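Local coordinates for uncharacterized protein (PDB 6I86), which is of unknown function but is encoded in the crocagin biosynthetic gene cluster and probably takes part in making this ribosomal peptide natural product, at residues N79-L90 against G115-H126. Sequence-based numbering, arbitrary orientation.
Sequences NADVSELVSIVL and GRYRVLREWSVH
The carbonyl oxygen of W123 is gripped by two successive amides: D81 N at 2.8 Å and V82 N at 3.2 Å, the latter nearly in line with the C=O bond. Two residues facing one make a classic beta bulge, where 82-90 begins to pair with 115-123. Just beyond it, S124 OG donates to N79 O at 2.9 Å from above the carbonyl plane, and the same hydroxyl, anti to its own backbone N (chi1 176°), caps E127 N at the start of helix 125-128. Replacing S124 by alanine removes the hydroxyl, and N79 O and the E127 amide would probably both lose this partner. D81 OD2 accepts H126 N at 2.9 Å; its negative charge probably suits the amide-rich start of this short helix.

From V82 to L90 the strands run antiparallel, 82-90 forming one edge of a five-stranded mixed sheet and 115-123 lying between it and 148-154. Branched apolar residues suit the face turned to strand 51-55: I88 and V119 pack CG2 to CG2 at 3.6 Å, I88 also touching V52. Toward the bulge, E84 OE2 and R121 NE form a salt bridge, modelled too short to be taken literally; R121 NH2 hydrogen-bonds a glycerol, probably from the crystallisation liquor. On the opposite face, V89 CG2 sits 3.4 Å above the centre of the flat R116 guanidinium, whose edge still offers NH2 to a water shared with S87 OG.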
ATOM      1  N   ASN A  79     -12.617   2.498 -11.760  1.00 30.02           N
ATOM      2  CA  ASN A  79     -13.680   2.015 -10.886  1.00 44.67           C
ATOM      3  C   ASN A  79     -13.477   2.422  -9.428  1.00 35.80           C
ATOM      4  O   ASN A  79     -14.040   1.787  -8.530  1.00 36.13           O
ATOM      5  CB  ASN A  79     -13.807   0.494 -10.991  1.00 47.51           C
ATOM      6  CG  ASN A  79     -12.475  -0.222 -10.825  1.00 50.97           C
ATOM      7  OD1 ASN A  79     -11.410   0.356 -11.042  1.00 54.51           O
ATOM      8  ND2 ASN A  79     -12.533  -1.492 -10.432  1.00 55.20           N
ATOM      9  N   ALA A  80     -12.695   3.470  -9.176  1.00 31.78           N
ATOM     10  CA  ALA A  80     -12.427   3.898  -7.810  1.00 32.69           C
ATOM     11  C   ALA A  80     -13.686   4.432  -7.138  1.00 30.37           C
ATOM     12  O   ALA A  80     -14.449   5.201  -7.726  1.00 30.29           O
ATOM     13  CB  ALA A  80     -11.341   4.974  -7.793  1.00 32.33           C
ATOM     14  N   ASP A  81     -13.893   4.021  -5.886  1.00 27.41           N
ATOM     15  CA  ASP A  81     -14.947   4.569  -5.043  1.00 32.36           C
ATOM     16  C   ASP A  81     -14.435   5.625  -4.076  1.00 28.17           C
ATOM     17  O   ASP A  81     -15.232   6.422  -3.567  1.00 32.96           O
ATOM     18  CB  ASP A  81     -15.622   3.452  -4.236  1.00 30.81           C
ATOM     19  CG  ASP A  81     -16.289   2.413  -5.114  1.00 42.19           C
ATOM     20  OD1 ASP A  81     -17.051   2.804  -6.021  1.00 48.25           O
ATOM     21  OD2 ASP A  81     -16.048   1.208  -4.899  1.00 34.26           O
ATOM     22  N   VAL A  82     -13.131   5.637  -3.806  1.00 35.92           N
ATOM     23  CA  VAL A  82     -12.541   6.561  -2.851  1.00 41.64           C
ATOM     24  C   VAL A  82     -11.153   6.932  -3.350  1.00 39.77           C
ATOM     25  O   VAL A  82     -10.475   6.140  -4.012  1.00 37.26           O
ATOM     26  CB  VAL A  82     -12.500   5.955  -1.425  1.00 41.49           C
ATOM     27  CG1 VAL A  82     -11.589   4.736  -1.379  1.00 41.28           C
ATOM     28  CG2 VAL A  82     -12.077   7.000  -0.396  1.00 42.12           C
ATOM     29  N   SER A  83     -10.749   8.164  -3.051  1.00 33.60           N
ATOM     30  CA  SER A  83      -9.452   8.694  -3.453  1.00 33.58           C
ATOM     31  C   SER A  83      -8.978   9.627  -2.352  1.00 33.04           C
ATOM     32  O   SER A  83      -9.694  10.564  -1.987  1.00 38.93           O
ATOM     33  CB  SER A  83      -9.557   9.435  -4.792  1.00 34.36           C
ATOM     34  OG  SER A  83      -8.361  10.129  -5.100  1.00 53.52           O
ATOM     35  N   GLU A  84      -7.790   9.372  -1.811  1.00 24.92           N
ATOM     36  CA  GLU A  84      -7.264  10.233  -0.762  1.00 33.09           C
ATOM     37  C   GLU A  84      -5.809  10.559  -1.048  1.00 23.11           C
ATOM     38  O   GLU A  84      -5.022   9.678  -1.407  1.00 22.16           O
ATOM     39  CB  GLU A  84      -7.426   9.602   0.632  1.00 35.96           C
ATOM     40  CG  GLU A  84      -6.443   8.515   1.006  1.00 50.99           C
ATOM     41  CD  GLU A  84      -6.655   8.044   2.427  1.00 51.84           C
ATOM     42  OE1 GLU A  84      -6.838   8.910   3.310  1.00 45.21           O
ATOM     43  OE2 GLU A  84      -6.642   6.821   2.664  1.00 38.25           O
ATOM     44  N   LEU A  85      -5.472  11.836  -0.910  1.00 23.59           N
ATOM     45  CA  LEU A  85      -4.119  12.321  -1.128  1.00 22.52           C
ATOM     46  C   LEU A  85      -3.393  12.361   0.210  1.00 29.79           C
ATOM     47  O   LEU A  85      -3.781  13.113   1.111  1.00 23.73           O
ATOM     48  CB  LEU A  85      -4.150  13.709  -1.769  1.00 27.55           C
ATOM     49  CG  LEU A  85      -2.903  14.217  -2.496  1.00 38.73           C
ATOM     50  CD1 LEU A  85      -2.524  13.281  -3.628  1.00 37.96           C
ATOM     51  CD2 LEU A  85      -3.124  15.633  -3.021  1.00 42.59           C
ATOM     52  N   VAL A  86      -2.356  11.540   0.349  1.00 21.73           N
ATOM     53  CA  VAL A  86      -1.514  11.569   1.539  1.00 29.25           C
ATOM     54  C   VAL A  86      -0.064  11.710   1.102  1.00 26.94           C
ATOM     55  O   VAL A  86       0.219  12.229   0.017  1.00 27.01           O
ATOM     56  CB  VAL A  86      -1.716  10.316   2.412  1.00 26.69           C
ATOM     57  CG1 VAL A  86      -3.090  10.340   3.062  1.00 28.09           C
ATOM     58  CG2 VAL A  86      -1.533   9.051   1.583  1.00 21.49           C
ATOM     59  N   SER A  87       0.860  11.251   1.937  1.00 23.40           N
ATOM     60  CA  SER A  87       2.278  11.367   1.630  1.00 20.87           C
ATOM     61  C   SER A  87       3.026  10.267   2.366  1.00 28.59           C
ATOM     62  O   SER A  87       2.495   9.624   3.274  1.00 22.73           O
ATOM     63  CB  SER A  87       2.820  12.750   2.007  1.00 20.82           C
ATOM     64  OG  SER A  87       2.661  12.996   3.393  1.00 25.41           O
ATOM     65  N   ILE A  88       4.274  10.058   1.960  1.00 22.27           N
ATOM     66  CA  ILE A  88       5.133   9.076   2.612  1.00 27.18           C
ATOM     67  C   ILE A  88       6.578   9.536   2.487  1.00 30.65           C
ATOM     68  O   ILE A  88       6.982  10.104   1.468  1.00 27.43           O
ATOM     69  CB  ILE A  88       4.931   7.660   2.026  1.00 24.68           C
ATOM     70  CG1 ILE A  88       5.483   6.610   2.991  1.00 20.67           C
ATOM     71  CG2 ILE A  88       5.591   7.523   0.655  1.00 22.39           C
ATOM     72  CD1 ILE A  88       5.187   5.191   2.579  1.00 21.74           C
ATOM     73  N   VAL A  89       7.345   9.306   3.550  1.00 26.04           N
ATOM     74  CA  VAL A  89       8.783   9.547   3.566  1.00 26.20           C
ATOM     75  C   VAL A  89       9.484   8.202   3.454  1.00 28.28           C
ATOM     76  O   VAL A  89       9.180   7.269   4.208  1.00 27.83           O
ATOM     77  CB  VAL A  89       9.215  10.287   4.843  1.00 28.03           C
ATOM     78  CG1 VAL A  89      10.723  10.501   4.852  1.00 29.89           C
ATOM     79  CG2 VAL A  89       8.486  11.613   4.958  1.00 35.17           C
ATOM     80  N   LEU A  90      10.420   8.098   2.510  1.00 22.20           N
ATOM     81  CA  LEU A  90      11.144   6.857   2.242  1.00 21.39           C
ATOM     82  C   LEU A  90      12.637   7.130   2.364  1.00 29.42           C
ATOM     83  O   LEU A  90      13.301   7.462   1.368  1.00 28.88           O
ATOM     84  CB  LEU A  90      10.790   6.307   0.863  1.00 20.40           C
ATOM     85  CG  LEU A  90       9.318   5.942   0.657  1.00 25.18           C
ATOM     86  CD1 LEU A  90       9.036   5.643  -0.808  1.00 23.64           C
ATOM     87  CD2 LEU A  90       8.918   4.763   1.533  1.00 23.54           C
ATOM     88  N   GLY A 115      13.505   9.794  -0.488  1.00 32.48           N
ATOM     89  CA  GLY A 115      12.949  11.117  -0.328  1.00 35.00           C
ATOM     90  C   GLY A 115      11.485  11.048   0.047  1.00 34.30           C
ATOM     91  O   GLY A 115      10.983  10.013   0.475  1.00 33.43           O
ATOM     92  N   ARG A 116      10.824  12.185  -0.138  1.00 27.64           N
ATOM     93  CA  ARG A 116       9.456  12.403   0.301  1.00 28.97           C
ATOM     94  C   ARG A 116       8.534  12.462  -0.909  1.00 27.61           C
ATOM     95  O   ARG A 116       8.848  13.120  -1.908  1.00 24.09           O
ATOM     96  CB  ARG A 116       9.365  13.697   1.112  1.00 37.46           C
ATOM     97  CG  ARG A 116       7.967  14.098   1.504  1.00 46.34           C
ATOM     98  CD  ARG A 116       7.977  15.280   2.463  1.00 59.25           C
ATOM     99  NE  ARG A 116       9.019  15.163   3.481  1.00 57.84           N
ATOM    100  CZ  ARG A 116       8.776  15.052   4.783  1.00 64.28           C
ATOM    101  NH1 ARG A 116       9.780  14.949   5.644  1.00 63.31           N
ATOM    102  NH2 ARG A 116       7.527  15.039   5.227  1.00 63.00           N
ATOM    103  N   TYR A 117       7.400  11.776  -0.819  1.00 21.62           N
ATOM    104  CA  TYR A 117       6.511  11.603  -1.957  1.00 21.48           C
ATOM    105  C   TYR A 117       5.084  11.946  -1.572  1.00 25.10           C
ATOM    106  O   TYR A 117       4.624  11.591  -0.483  1.00 23.53           O
ATOM    107  CB  TYR A 117       6.545  10.160  -2.475  1.00 19.00           C
ATOM    108  CG  TYR A 117       7.845   9.787  -3.126  1.00 23.45           C
ATOM    109  CD1 TYR A 117       8.046   9.994  -4.482  1.00 24.10           C
ATOM    110  CD2 TYR A 117       8.880   9.239  -2.384  1.00 22.26           C
ATOM    111  CE1 TYR A 117       9.244   9.659  -5.083  1.00 26.90           C
ATOM    112  CE2 TYR A 117      10.081   8.899  -2.974  1.00 22.77           C
ATOM    113  CZ  TYR A 117      10.258   9.112  -4.324  1.00 24.91           C
ATOM    114  OH  TYR A 117      11.454   8.776  -4.917  1.00 28.92           O
ATOM    115  N   ARG A 118       4.389  12.636  -2.470  1.00 21.29           N
ATOM    116  CA  ARG A 118       2.939  12.666  -2.399  1.00 23.56           C
ATOM    117  C   ARG A 118       2.395  11.304  -2.815  1.00 23.86           C
ATOM    118  O   ARG A 118       2.957  10.623  -3.677  1.00 22.61           O
ATOM    119  CB  ARG A 118       2.371  13.776  -3.286  1.00 27.52           C
ATOM    120  CG  ARG A 118       1.438  14.713  -2.537  1.00 52.66           C
ATOM    121  CD  ARG A 118       1.068  15.950  -3.343  1.00 63.51           C
ATOM    122  NE  ARG A 118       2.156  16.922  -3.427  1.00 77.55           N
ATOM    123  CZ  ARG A 118       2.478  17.765  -2.450  1.00 85.14           C
ATOM    124  NH1 ARG A 118       3.475  18.625  -2.611  1.00 86.65           N
ATOM    125  NH2 ARG A 118       1.813  17.737  -1.303  1.00 85.56           N
ATOM    126  N   VAL A 119       1.313  10.888  -2.168  1.00 20.82           N
ATOM    127  CA  VAL A 119       0.771   9.548  -2.348  1.00 26.51           C
ATOM    128  C   VAL A 119      -0.722   9.666  -2.597  1.00 30.95           C
ATOM    129  O   VAL A 119      -1.442  10.276  -1.798  1.00 28.55           O
ATOM    130  CB  VAL A 119       1.040   8.646  -1.132  1.00 23.66           C
ATOM    131  CG1 VAL A 119       0.323   7.309  -1.296  1.00 22.27           C
ATOM    132  CG2 VAL A 119       2.528   8.431  -0.958  1.00 22.44           C
ATOM    133  N   LEU A 120      -1.185   9.085  -3.696  1.00 24.12           N
ATOM    134  CA  LEU A 120      -2.608   8.978  -3.977  1.00 24.34           C
ATOM    135  C   LEU A 120      -3.038   7.541  -3.727  1.00 21.05           C
ATOM    136  O   LEU A 120      -2.540   6.617  -4.379  1.00 22.60           O
ATOM    137  CB  LEU A 120      -2.924   9.394  -5.413  1.00 20.73           C
ATOM    138  CG  LEU A 120      -4.412   9.387  -5.766  1.00 19.55           C
ATOM    139  CD1 LEU A 120      -5.129  10.491  -4.998  1.00 23.33           C
ATOM    140  CD2 LEU A 120      -4.608   9.563  -7.267  1.00 22.54           C
ATOM    141  N   ARG A 121      -3.949   7.356  -2.779  1.00 19.82           N
ATOM    142  CA  ARG A 121      -4.593   6.069  -2.560  1.00 19.69           C
ATOM    143  C   ARG A 121      -5.926   6.066  -3.290  1.00 18.45           C
ATOM    144  O   ARG A 121      -6.842   6.806  -2.917  1.00 23.24           O
ATOM    145  CB  ARG A 121      -4.814   5.788  -1.075  1.00 20.55           C
ATOM    146  CG  ARG A 121      -5.703   4.571  -0.838  1.00 37.01           C
ATOM    147  CD  ARG A 121      -6.034   4.375   0.629  1.00 39.60           C
ATOM    148  NE  ARG A 121      -7.205   5.132   1.056  1.00 44.76           N
ATOM    149  CZ  ARG A 121      -8.429   4.618   1.117  1.00 47.29           C
ATOM    150  NH1 ARG A 121      -8.633   3.354   0.770  1.00 32.29           N
ATOM    151  NH2 ARG A 121      -9.449   5.364   1.522  1.00 46.60           N
ATOM    152  N   GLU A 122      -6.031   5.241  -4.325  1.00 20.70           N
ATOM    153  CA  GLU A 122      -7.282   5.003  -5.028  1.00 17.92           C
ATOM    154  C   GLU A 122      -7.735   3.583  -4.725  1.00 25.09           C
ATOM    155  O   GLU A 122      -6.947   2.640  -4.853  1.00 22.97           O
ATOM    156  CB  GLU A 122      -7.117   5.196  -6.534  1.00 21.67           C
ATOM    157  CG  GLU A 122      -6.753   6.610  -6.929  1.00 21.10           C
ATOM    158  CD  GLU A 122      -6.529   6.763  -8.417  1.00 23.25           C
ATOM    159  OE1 GLU A 122      -7.385   7.376  -9.087  1.00 23.50           O
ATOM    160  OE2 GLU A 122      -5.494   6.268  -8.916  1.00 21.42           O
ATOM    161  N   TRP A 123      -8.992   3.431  -4.319  1.00 19.69           N
ATOM    162  CA  TRP A 123      -9.498   2.121  -3.941  1.00 17.41           C
ATOM    163  C   TRP A 123     -10.905   1.934  -4.480  1.00 22.85           C
ATOM    164  O   TRP A 123     -11.712   2.870  -4.489  1.00 24.81           O
ATOM    165  CB  TRP A 123      -9.492   1.944  -2.418  1.00 22.80           C
ATOM    166  CG  TRP A 123      -9.629   0.525  -1.994  1.00 22.82           C
ATOM    167  CD1 TRP A 123     -10.781  -0.129  -1.674  1.00 25.98           C
ATOM    168  CD2 TRP A 123      -8.573  -0.429  -1.856  1.00 23.03           C
ATOM    169  NE1 TRP A 123     -10.507  -1.431  -1.334  1.00 25.33           N
ATOM    170  CE2 TRP A 123      -9.156  -1.640  -1.439  1.00 24.87           C
ATOM    171  CE3 TRP A 123      -7.188  -0.375  -2.039  1.00 28.12           C
ATOM    172  CZ2 TRP A 123      -8.403  -2.788  -1.206  1.00 34.13           C
ATOM    173  CZ3 TRP A 123      -6.445  -1.511  -1.808  1.00 31.27           C
ATOM    174  CH2 TRP A 123      -7.052  -2.704  -1.395  1.00 28.16           C
ATOM    175  N   SER A 124     -11.190   0.719  -4.932  1.00 20.44           N
ATOM    176  CA  SER A 124     -12.511   0.331  -5.413  1.00 21.07           C
ATOM    177  C   SER A 124     -13.099  -0.653  -4.407  1.00 20.79           C
ATOM    178  O   SER A 124     -12.683  -1.814  -4.346  1.00 20.27           O
ATOM    179  CB  SER A 124     -12.428  -0.287  -6.805  1.00 22.79           C
ATOM    180  OG  SER A 124     -13.697  -0.754  -7.226  1.00 27.65           O
ATOM    181  N   VAL A 125     -14.057  -0.181  -3.606  1.00 22.01           N
ATOM    182  CA  VAL A 125     -14.776  -1.081  -2.709  1.00 20.58           C
ATOM    183  C   VAL A 125     -15.569  -2.103  -3.513  1.00 21.47           C
ATOM    184  O   VAL A 125     -15.726  -3.257  -3.090  1.00 24.04           O
ATOM    185  CB  VAL A 125     -15.685  -0.268  -1.764  1.00 22.26           C
ATOM    186  CG1 VAL A 125     -16.450  -1.191  -0.832  1.00 23.02           C
ATOM    187  CG2 VAL A 125     -14.862   0.731  -0.967  1.00 23.10           C
ATOM    188  N   HIS A 126     -16.069  -1.706  -4.686  1.00 22.19           N
ATOM    189  CA  HIS A 126     -16.785  -2.640  -5.549  1.00 23.57           C
ATOM    190  C   HIS A 126     -15.880  -3.785  -5.990  1.00 26.04           C
ATOM    191  O   HIS A 126     -16.281  -4.954  -5.967  1.00 22.84           O
ATOM    192  CB  HIS A 126     -17.349  -1.899  -6.759  1.00 25.19           C
ATOM    193  CG  HIS A 126     -18.372  -2.681  -7.524  1.00 40.07           C
ATOM    194  ND1 HIS A 126     -18.185  -3.073  -8.832  1.00 36.53           N
ATOM    195  CD2 HIS A 126     -19.592  -3.145  -7.162  1.00 45.24           C
ATOM    196  CE1 HIS A 126     -19.246  -3.744  -9.244  1.00 42.53           C
ATOM    197  NE2 HIS A 126     -20.115  -3.801  -8.250  1.00 45.72           N
TER
HETATM  198  O   HOH W   1     -15.265  -2.898 -10.133  1.00 48.92           O
HETATM  199  O   HOH W   2      -8.964   9.131  -8.079  1.00 41.86           O
HETATM  200  O   HOH W   3       4.702  14.864   3.804  1.00 35.25           O